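Long-range contact in type II secretion system protein C (Vibrio cholerae, PDB 2I6V), which probably helps the type II secretion system export cholera toxin through the outer membrane, this chain being the protein's PDZ domain, predicted to be periplasmic: residues D41-L46 / M70-E75. Numbering follows the deposited sequence.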
loop_
_atom_site.group_PDB
_atom_site.type_symbol
_atom_site.label_atom_id
_atom_site.label_comp_id
_atom_site.label_asym_id
_atom_site.label_seq_id
_atom_site.Cartn_x
_atom_site.Cartn_y
_atom_site.Cartn_z
ATOM N N ASP A 41 7.279 -3.876 -6.109
ATOM C CA ASP A 41 5.942 -3.582 -6.616
ATOM C C ASP A 41 5.692 -2.090 -6.450
ATOM O O ASP A 41 6.228 -1.466 -5.531
ATOM C CB ASP A 41 4.880 -4.312 -5.807
ATOM C CG ASP A 41 4.737 -5.770 -6.182
ATOM O OD1 ASP A 41 5.290 -6.190 -7.217
ATOM O OD2 ASP A 41 4.032 -6.482 -5.429
ATOM N N MET A 42 4.865 -1.520 -7.319
ATOM C CA MET A 42 4.498 -0.100 -7.184
ATOM C C MET A 42 3.078 0.058 -6.659
ATOM O O MET A 42 2.125 -0.280 -7.349
ATOM C CB MET A 42 4.628 0.637 -8.521
ATOM C CG MET A 42 6.054 1.029 -8.868
ATOM S SD MET A 42 6.712 2.238 -7.695
ATOM C CE MET A 42 5.512 3.553 -7.907
ATOM N N ALA A 43 2.936 0.589 -5.450
ATOM C CA ALA A 43 1.614 0.757 -4.856
ATOM C C ALA A 43 1.011 2.060 -5.352
ATOM O O ALA A 43 1.652 3.116 -5.298
ATOM C CB ALA A 43 1.713 0.773 -3.353
ATOM N N VAL A 44 -0.220 1.985 -5.841
ATOM C CA VAL A 44 -0.837 3.165 -6.444
ATOM C C VAL A 44 -2.172 3.555 -5.814
ATOM O O VAL A 44 -2.594 4.713 -5.902
ATOM C CB VAL A 44 -0.987 3.000 -7.966
ATOM C CG1 VAL A 44 0.385 2.806 -8.611
ATOM C CG2 VAL A 44 -1.883 1.813 -8.290
ATOM N N ALA A 45 -2.841 2.603 -5.173
ATOM C CA ALA A 45 -4.097 2.927 -4.502
ATOM C C ALA A 45 -4.277 2.117 -3.234
ATOM O O ALA A 45 -3.703 1.035 -3.085
ATOM C CB ALA A 45 -5.274 2.704 -5.444
ATOM N N LEU A 46 -5.100 2.641 -2.333
ATOM C CA LEU A 46 -5.446 1.965 -1.094
ATOM C C LEU A 46 -6.961 2.052 -0.954
ATOM O O LEU A 46 -7.519 3.149 -0.960
ATOM C CB LEU A 46 -4.747 2.665 0.077
ATOM C CG LEU A 46 -4.773 2.024 1.459
ATOM C CD1 LEU A 46 -4.412 0.541 1.381
ATOM C CD2 LEU A 46 -3.797 2.773 2.379
ATOM N N MET A 70 -8.128 -4.154 4.194
ATOM C CA MET A 70 -7.802 -3.102 3.228
ATOM C C MET A 70 -7.374 -3.748 1.922
ATOM O O MET A 70 -6.899 -4.882 1.915
ATOM C CB MET A 70 -6.625 -2.261 3.711
ATOM C CG MET A 70 -6.811 -1.566 5.022
ATOM S SD MET A 70 -5.467 -0.393 5.249
ATOM C CE MET A 70 -4.074 -1.299 4.597
ATOM N N SER A 71 -7.528 -3.028 0.815
ATOM C CA SER A 71 -6.954 -3.486 -0.448
ATOM C C SER A 71 -5.885 -2.514 -0.901
ATOM O O SER A 71 -6.069 -1.297 -0.842
ATOM C CB SER A 71 -8.016 -3.596 -1.532
ATOM O OG SER A 71 -8.341 -2.307 -2.011
ATOM N N LEU A 72 -4.770 -3.057 -1.363
ATOM C CA LEU A 72 -3.691 -2.249 -1.903
ATOM C C LEU A 72 -3.578 -2.604 -3.377
ATOM O O LEU A 72 -3.388 -3.768 -3.722
ATOM C CB LEU A 72 -2.396 -2.597 -1.176
ATOM C CG LEU A 72 -1.121 -1.814 -1.455
ATOM C CD1 LEU A 72 -1.243 -0.358 -1.005
ATOM C CD2 LEU A 72 0.028 -2.495 -0.728
ATOM N N THR A 73 -3.716 -1.608 -4.250
ATOM C CA THR A 73 -3.576 -1.849 -5.675
ATOM C C THR A 73 -2.112 -1.651 -6.021
ATOM O O THR A 73 -1.548 -0.593 -5.739
ATOM C CB THR A 73 -4.428 -0.871 -6.511
ATOM O OG1 THR A 73 -5.811 -1.003 -6.149
ATOM C CG2 THR A 73 -4.270 -1.170 -8.007
ATOM N N VAL A 74 -1.496 -2.660 -6.626
ATOM C CA VAL A 74 -0.089 -2.519 -7.028
ATOM C C VAL A 74 0.096 -2.731 -8.523
ATOM O O VAL A 74 -0.720 -3.391 -9.167
ATOM C CB VAL A 74 0.839 -3.488 -6.270
ATOM C CG1 VAL A 74 0.711 -3.278 -4.756
ATOM C CG2 VAL A 74 0.538 -4.940 -6.657
ATOM N N GLU A 75 1.176 -2.172 -9.057
ATOM C CA GLU A 75 1.546 -2.365 -10.453
ATOM C C GLU A 75 2.821 -3.201 -10.496
ATOM O O GLU A 75 3.794 -2.900 -9.799
ATOM C CB GLU A 75 1.779 -1.015 -11.120
ATOM C CG GLU A 75 1.741 -1.037 -12.633
ATOM C CD GLU A 75 1.491 0.348 -13.198
ATOM O OE1 GLU A 75 2.382 1.210 -13.058
ATOM O OE2 GLU A 75 0.392 0.587 -13.755
#
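The carbonyl oxygen of Thr73 accepts two backbone N-H groups from consecutive residues, the signature of a classic beta bulge in this antiparallel pair of PDZ-domain strands. Val44 N lies 2.9 Å from Thr73 O and almost in line with the Thr73 carbonyl; Ala45 N reaches the same Thr73 O only weakly, at 3.5 Å. Two residues of 41-46 thus face one of 70-75, and the register slips by one between the Ala43–Val74 and Ala45–Thr73 pairs. Beyond the bulge, Thr73 N returns a bond to Ala45 O, Thr73 N standing 37° out of the plane of the Ala45 carbonyl. On the Asp41 side of the bulge Met42 and Glu75 form a hydrogen-bonded pair through both their N-H and C=O groups; Glu75 N sits 2.7 Å from Met42 O, which Val74 CA also approaches in a C-H...O contact.

Ala43, Leu46, Leu72 and Val74 share the buried face of the sheet. In Leu72, chi1 (-175°) directs CG across this face, anti to the backbone N, and the CD1 branch then reaches to within 3.9 Å of Ala43 CB and packs on Leu46 CD1. Leu46 also meets helix 54-62 at Leu60 and Phe61, tying the sheet to that helix. On the other face, Thr73 sets its methyl CG2 3.8 Å from Val44 CG2 while its hydroxyl bonds to Asp82 on strand 79-86. Asp41 OD2 lies 4.0 Å from Val74 CG2, a loose oblique contact; that same OD2 takes the salt bridge from Arg76 NH2 and a hydrogen bond from Gln38 N. Past Leu46, Met70, bent at chi3 (-39°), brings its methyl CE 3.7 Å from Leu46 CD1, and that same Leu46 methyl carbon lies 3.3 Å from Ser71 O.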